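Local coordinates for esterase (uncultured bacterium pCosCE1, PDB 7ATL), which hydrolyses carboxylic esters as a family VIII carboxylesterase of the beta-lactamase fold and also has promiscuous acyltransferase activity, at residues L147-E150 and Q151-L155; G179-L182 and E183-G187; G287-Q290 and P291-A295. All coordinates share one frame; numbering follows the deposited sequence.

Contact 1. Residues L147-E150 and Q151-L155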
loop_
_atom_site.group_PDB
_atom_site.type_symbol
_atom_site.label_atom_id
_atom_site.label_comp_id
_atom_site.label_asym_id
_atom_site.label_seq_id
_atom_site.Cartn_x
_atom_site.Cartn_y
_atom_site.Cartn_z
ATOM N N LEU A 147 7.352 -16.957 12.070
ATOM C CA LEU A 147 6.809 -17.690 10.902
ATOM C C LEU A 147 7.598 -17.349 9.644
ATOM O O LEU A 147 8.103 -16.210 9.532
ATOM C CB LEU A 147 5.342 -17.324 10.719
ATOM C CG LEU A 147 4.494 -17.475 11.975
ATOM C CD1 LEU A 147 3.083 -17.024 11.690
ATOM C CD2 LEU A 147 4.508 -18.911 12.492
ATOM N N THR A 148 7.657 -18.333 8.745
ATOM C CA THR A 148 7.828 -18.141 7.287
ATOM C C THR A 148 6.475 -17.696 6.717
ATOM O O THR A 148 5.405 -17.904 7.405
ATOM C CB THR A 148 8.334 -19.414 6.596
ATOM O OG1 THR A 148 7.339 -20.446 6.666
ATOM C CG2 THR A 148 9.640 -19.903 7.194
ATOM N N LEU A 149 6.505 -17.104 5.522
ATOM C CA LEU A 149 5.294 -16.733 4.749
ATOM C C LEU A 149 4.413 -17.975 4.603
ATOM O O LEU A 149 3.221 -17.902 4.865
ATOM C CB LEU A 149 5.737 -16.224 3.371
ATOM C CG LEU A 149 4.614 -15.829 2.416
ATOM C CD1 LEU A 149 3.679 -14.825 3.074
ATOM C CD2 LEU A 149 5.192 -15.239 1.141
ATOM N N GLU A 150 5.010 -19.077 4.162
ATOM C CA GLU A 150 4.272 -20.336 3.918
ATOM C C GLU A 150 3.545 -20.735 5.205
ATOM O O GLU A 150 2.366 -21.118 5.104
ATOM C CB GLU A 150 5.205 -21.450 3.442
ATOM C CG GLU A 150 4.427 -22.707 3.118
ATOM C CD GLU A 150 5.176 -23.817 2.414
ATOM O OE1 GLU A 150 4.924 -24.986 2.776
ATOM O OE2 GLU A 150 5.966 -23.518 1.476
ATOM N N GLN A 151 4.231 -20.669 6.355
ATOM C CA GLN A 151 3.674 -21.099 7.664
ATOM C C GLN A 151 2.491 -20.181 7.985
ATOM O O GLN A 151 1.435 -20.700 8.379
ATOM C CB GLN A 151 4.731 -21.101 8.773
ATOM C CG GLN A 151 5.691 -22.280 8.738
ATOM C CD GLN A 151 6.917 -21.996 9.573
ATOM O OE1 GLN A 151 7.119 -20.914 10.112
ATOM N NE2 GLN A 151 7.788 -22.971 9.686
ATOM N N ASN A 152 2.616 -18.886 7.709
ATOM C CA ASN A 152 1.517 -17.917 7.967
ATOM C C ASN A 152 0.318 -18.175 7.047
ATOM O O ASN A 152 -0.836 -18.047 7.517
ATOM C CB ASN A 152 1.971 -16.468 7.834
ATOM C CG ASN A 152 0.957 -15.528 8.444
ATOM O OD1 ASN A 152 0.435 -15.819 9.521
ATOM N ND2 ASN A 152 0.670 -14.424 7.756
ATOM N N LEU A 153 0.562 -18.518 5.785
ATOM C CA LEU A 153 -0.531 -18.729 4.801
ATOM C C LEU A 153 -1.196 -20.101 5.037
ATOM O O LEU A 153 -2.407 -20.235 4.698
ATOM C CB LEU A 153 0.013 -18.570 3.373
ATOM C CG LEU A 153 0.540 -17.178 3.024
ATOM C CD1 LEU A 153 0.940 -17.100 1.563
ATOM C CD2 LEU A 153 -0.474 -16.088 3.349
ATOM N N ARG A 154 -0.470 -21.071 5.602
ATOM C CA ARG A 154 -1.082 -22.364 5.984
ATOM C C ARG A 154 -2.029 -22.119 7.155
ATOM O O ARG A 154 -3.071 -22.816 7.227
ATOM C CB ARG A 154 -0.034 -23.438 6.284
ATOM C CG ARG A 154 0.598 -24.040 5.029
ATOM C CD ARG A 154 1.887 -24.793 5.332
ATOM N NE ARG A 154 2.408 -25.476 4.162
ATOM C CZ ARG A 154 1.903 -26.586 3.629
ATOM N NH1 ARG A 154 0.825 -27.154 4.138
ATOM N NH2 ARG A 154 2.467 -27.113 2.553
ATOM N N LEU A 155 -1.721 -21.148 8.010
ATOM C CA LEU A 155 -2.635 -20.791 9.120
ATOM C C LEU A 155 -3.878 -20.129 8.513
ATOM O O LEU A 155 -5.007 -20.513 8.887
ATOM C CB LEU A 155 -1.899 -19.893 10.127
ATOM C CG LEU A 155 -0.793 -20.557 10.968
ATOM C CD1 LEU A 155 -0.237 -19.564 11.983
ATOM C CD2 LEU A 155 -1.271 -21.807 11.700
#
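Thr-148 and Gln-151 close a capping box at the start of helix 149-157. Gln-151 N donates to Thr-148 OG1 at 3.1 Å, and Thr-148 N returns a straighter bond (165°) to Gln-151 OE1 at 3.0 Å. That donor lies well above the plane of the Gln-151 amide. The threonine hydroxyl sits between its own backbone N and carbonyl carbon (chi1 66°), which turns OG1 toward the first turn, while the extended glutamine chain reaches back to the threonine amide. Main-chain bonds then begin with Asn-152 N to Thr-148 O.

The charged pair spans the first turn. Glu-150 and Arg-154 run side by side, pointing the same way, and OE1 of Glu-150 takes both NE of Arg-154, at 2.9 Å on its anti side, and a longer, more bent bond from NH2 (3.3 Å, 137°), from above the carboxylate. Arg-154 also makes a cation-pi contact with Trp-96.

Apolar contacts occupy other sides of the helix. Leu-149 CD1 meets Leu-153 CD1 at 3.9 Å, both side chains also packing on Ala-180 of helix 174-186, and Leu-147 CD1 lies 4.2 Å from Leu-155 CD1. OD1 of the buried Asn-152 accepts from Lys-139 N.

The box thus satisfies the backbone N-H of both Thr-148 and Gln-151, the exposed salt bridge probably adds modestly, and Leu-149 and Leu-153 serve the interior.

Contact 2. Residues G179-L182 and E183-G187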
loop_
_atom_site.group_PDB
_atom_site.type_symbol
_atom_site.label_atom_id
_atom_site.label_comp_id
_atom_site.label_asym_id
_atom_site.label_seq_id
_atom_site.Cartn_x
_atom_site.Cartn_y
_atom_site.Cartn_z
ATOM N N GLY A 179 1.852 -12.780 -3.246
ATOM C CA GLY A 179 3.318 -12.883 -3.097
ATOM C C GLY A 179 3.793 -14.319 -3.171
ATOM O O GLY A 179 4.723 -14.603 -3.943
ATOM N N ALA A 180 3.148 -15.207 -2.416
ATOM C CA ALA A 180 3.477 -16.646 -2.410
ATOM C C ALA A 180 3.157 -17.243 -3.786
ATOM O O ALA A 180 3.963 -18.021 -4.306
ATOM C CB ALA A 180 2.750 -17.341 -1.286
ATOM N N VAL A 181 2.039 -16.875 -4.394
ATOM C CA VAL A 181 1.769 -17.350 -5.779
ATOM C C VAL A 181 2.941 -16.935 -6.677
ATOM O O VAL A 181 3.461 -17.785 -7.416
ATOM C CB VAL A 181 0.444 -16.815 -6.344
ATOM C CG1 VAL A 181 0.359 -17.062 -7.847
ATOM C CG2 VAL A 181 -0.752 -17.400 -5.620
ATOM N N LEU A 182 3.341 -15.673 -6.625
ATOM C CA LEU A 182 4.430 -15.150 -7.487
ATOM C C LEU A 182 5.721 -15.970 -7.300
ATOM O O LEU A 182 6.416 -16.230 -8.316
ATOM C CB LEU A 182 4.627 -13.675 -7.132
ATOM C CG LEU A 182 3.942 -12.669 -8.044
ATOM C CD1 LEU A 182 2.531 -13.084 -8.406
ATOM C CD2 LEU A 182 3.965 -11.295 -7.424
ATOM N N GLU A 183 6.040 -16.387 -6.068
ATOM C CA GLU A 183 7.198 -17.287 -5.769
ATOM C C GLU A 183 7.076 -18.578 -6.591
ATOM O O GLU A 183 8.069 -19.007 -7.195
ATOM C CB GLU A 183 7.281 -17.666 -4.288
ATOM C CG GLU A 183 7.640 -16.514 -3.378
ATOM C CD GLU A 183 7.795 -16.888 -1.911
ATOM O OE1 GLU A 183 7.090 -17.848 -1.458
ATOM O OE2 GLU A 183 8.622 -16.206 -1.215
ATOM N N GLN A 184 5.901 -19.189 -6.619
ATOM C CA GLN A 184 5.715 -20.459 -7.353
ATOM C C GLN A 184 5.841 -20.211 -8.856
ATOM O O GLN A 184 6.445 -21.056 -9.528
ATOM C CB GLN A 184 4.377 -21.094 -6.999
ATOM C CG GLN A 184 4.257 -21.456 -5.530
ATOM C CD GLN A 184 5.424 -22.273 -5.039
ATOM O OE1 GLN A 184 6.015 -21.979 -4.013
ATOM N NE2 GLN A 184 5.792 -23.281 -5.792
ATOM N N VAL A 185 5.333 -19.091 -9.367
ATOM C CA VAL A 185 5.411 -18.777 -10.830
ATOM C C VAL A 185 6.885 -18.623 -11.247
ATOM O O VAL A 185 7.267 -19.224 -12.276
ATOM C CB VAL A 185 4.594 -17.524 -11.198
ATOM C CG1 VAL A 185 4.798 -17.134 -12.654
ATOM C CG2 VAL A 185 3.115 -17.674 -10.872
ATOM N N ALA A 186 7.693 -17.880 -10.473
ATOM C CA ALA A 186 9.095 -17.530 -10.833
ATOM C C ALA A 186 10.114 -18.553 -10.311
ATOM O O ALA A 186 11.217 -18.539 -10.818
ATOM C CB ALA A 186 9.436 -16.155 -10.330
ATOM N N GLY A 187 9.761 -19.395 -9.336
ATOM C CA GLY A 187 10.647 -20.419 -8.745
ATOM C C GLY A 187 11.708 -19.792 -7.853
ATOM O O GLY A 187 12.821 -20.333 -7.779
HETATM O O HOH W 1 5.245 -19.503 -2.449
#
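With CG2 anti to its carbonyl carbon and beside its backbone N, Val-185 directs that methyl back toward Val-181, whose CG1 stands anti to the backbone N (chi1 167°). The two methyls meet at 4.1 Å, one turn apart on the alpha-helix 174-186, a helix of the beta-lactamase-like fold. Both valines also touch Trp-93.

The main chain is regular. Amides of Glu-183, Gln-184, Val-185 and Ala-186 donate in turn to the carbonyls of Gly-179, Ala-180, Val-181 and Leu-182. Gly-187 N still bonds to Glu-183 O at 2.8 Å, but Gly-187 itself has positive phi (73°) and leaves the helical path there.

Different helices cover its sides. Leu-182 packs on Ile-71, Ala-74 and Met-78 of helix 67-80, and Ala-186 joins it on Met-78 while also meeting Val-193 and Trp-197 of helix 190-199. The small methyl of Ala-180 instead receives Leu-149 and Leu-153 of helix 149-157, so that the helix is held between several neighbours.

Glu-183 carries the polar chemistry. Its chain stays extended beyond CG, and CB passes 3.3 Å from Ala-180 O. The carboxylate divides its work: OE2 accepts from Leu-190 N, whereas OE1 is bridged to the Ala-180 carbonyl, already the acceptor for Gln-184 N, by a water that may not serve every nearby acceptor at once. This water donates hydrogen bonds of 2.7 Å to Glu-183 OE1 and 2.7 Å to Ala-180 O.

Contact 3. Residues G287-Q290 and P291-A295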
loop_
_atom_site.group_PDB
_atom_site.type_symbol
_atom_site.label_atom_id
_atom_site.label_comp_id
_atom_site.label_asym_id
_atom_site.label_seq_id
_atom_site.Cartn_x
_atom_site.Cartn_y
_atom_site.Cartn_z
ATOM N N GLY A 287 8.694 -1.753 -22.715
ATOM C CA GLY A 287 9.341 -2.995 -22.248
ATOM C C GLY A 287 9.174 -3.256 -20.753
ATOM O O GLY A 287 10.011 -3.998 -20.210
ATOM N N ILE A 288 8.143 -2.706 -20.097
ATOM C CA ILE A 288 7.893 -2.944 -18.643
ATOM C C ILE A 288 6.401 -3.222 -18.406
ATOM O O ILE A 288 6.082 -4.277 -17.828
ATOM C CB ILE A 288 8.441 -1.768 -17.804
ATOM C CG1 ILE A 288 9.966 -1.680 -17.939
ATOM C CG2 ILE A 288 8.010 -1.872 -16.346
ATOM C CD1 ILE A 288 10.592 -0.461 -17.300
ATOM N N LEU A 289 5.527 -2.312 -18.830
ATOM C CA LEU A 289 4.067 -2.443 -18.678
ATOM C C LEU A 289 3.375 -1.761 -19.862
ATOM O O LEU A 289 3.609 -0.565 -20.062
ATOM C CB LEU A 289 3.677 -1.812 -17.337
ATOM C CG LEU A 289 2.229 -2.035 -16.897
ATOM C CD1 LEU A 289 2.019 -3.458 -16.403
ATOM C CD2 LEU A 289 1.839 -1.046 -15.817
ATOM N N GLN A 290 2.571 -2.514 -20.610
ATOM C CA GLN A 290 1.797 -2.035 -21.787
ATOM C C GLN A 290 0.736 -1.039 -21.318
ATOM O O GLN A 290 0.105 -1.217 -20.273
ATOM C CB GLN A 290 1.131 -3.186 -22.555
ATOM C CG GLN A 290 2.063 -4.312 -23.011
ATOM C CD GLN A 290 3.098 -3.884 -24.028
ATOM O OE1 GLN A 290 3.335 -4.566 -25.026
ATOM N NE2 GLN A 290 3.757 -2.764 -23.778
ATOM N N PRO A 291 0.525 0.060 -22.077
ATOM C CA PRO A 291 -0.553 1.010 -21.777
ATOM C C PRO A 291 -1.905 0.331 -21.471
ATOM O O PRO A 291 -2.624 0.778 -20.586
ATOM C CB PRO A 291 -0.643 1.832 -23.081
ATOM C CG PRO A 291 0.764 1.801 -23.641
ATOM C CD PRO A 291 1.313 0.439 -23.267
ATOM N N ALA A 292 -2.233 -0.724 -22.225
ATOM C CA ALA A 292 -3.502 -1.489 -22.111
ATOM C C ALA A 292 -3.620 -2.114 -20.714
ATOM O O ALA A 292 -4.733 -2.061 -20.136
ATOM C CB ALA A 292 -3.591 -2.533 -23.201
ATOM N N THR A 293 -2.530 -2.694 -20.207
ATOM C CA THR A 293 -2.434 -3.263 -18.833
ATOM C C THR A 293 -2.667 -2.141 -17.802
ATOM O O THR A 293 -3.525 -2.325 -16.897
ATOM C CB THR A 293 -1.088 -3.957 -18.618
ATOM O OG1 THR A 293 -0.805 -4.724 -19.783
ATOM C CG2 THR A 293 -1.068 -4.865 -17.410
ATOM N N ALA A 294 -1.964 -1.011 -17.938
ATOM C CA ALA A 294 -2.175 0.172 -17.084
ATOM C C ALA A 294 -3.662 0.488 -17.061
ATOM O O ALA A 294 -4.205 0.669 -15.960
ATOM C CB ALA A 294 -1.391 1.362 -17.578
ATOM N N ALA A 295 -4.300 0.572 -18.229
ATOM C CA ALA A 295 -5.742 0.930 -18.344
ATOM C C ALA A 295 -6.599 -0.123 -17.644
ATOM O O ALA A 295 -7.595 0.277 -17.014
ATOM C CB ALA A 295 -6.164 1.072 -19.785
#
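Leu-289 and Thr-293 make the close side of this helix start, where CD1 of the leucine meets Thr-293 CG2 at 3.5 Å and Thr-293 CB at 3.8 Å. The leucine CG stands anti to its backbone N (chi1 -171°), carrying the isobutyl end nearer the first helical turn than the direction of its CB suggests. The two side chains cross at a slant. Both are buried, and both lean on helix 67-80: Leu-289 on Leu-73 and Glu-80, Thr-293 on Met-76. The other leucine methyl, CD2, has a looser approach of 4.4 Å to Ala-294 CB.

Polar atoms on this inner side find their partner in Glu-80. Its OE2 accepts from Gln-290 N and from Thr-293 OG1, so one carboxylate oxygen ties the N-cap residue to the turn that follows. Between the two segments themselves, the bond from Ala-294 N to Gln-290 O is nearly straight, with an N-H...O angle of 170° and a length of 3.1 Å.

The outer side is plainer. Gln-290 and Pro-291 are exposed, and the glutamine chain, bent at chi2 (-65°), folds its amide back so that NE2 lies 4.1 Å from Pro-291 CD. No hydrogen bond joins that amide to the helix segment.

The whole is the N-terminus of helix 291-297, with Gln-290 at the N-cap position, its backbone carbonyl accepting from Ala-294 N, and Pro-291 at the first helical position.

Contacts 1 and 2 belong to successive helices that pack directly together, Leu-153 CD1 lying 3.4 Å from Ala-180 CB, whereas contact 3 stands apart, its nearest atoms about 12 Å from contact 2. Contact 2 is the most buried (four touching residues buried, one exposed), contact 3 is even (three each), and contact 1 leans to the surface (three buried, four exposed). Contacts 1 and 3 are both helix starts but are secured differently: 147-155 by side chains of its own segments, 287-295 by a glutamate of helix 67-80. Contact 2, a helix end, combines backbone bonds, buried apolar faces and the Glu-183 water bridge. Helix 67-80 neighbours both contacts 2 and 3, joining them indirectly.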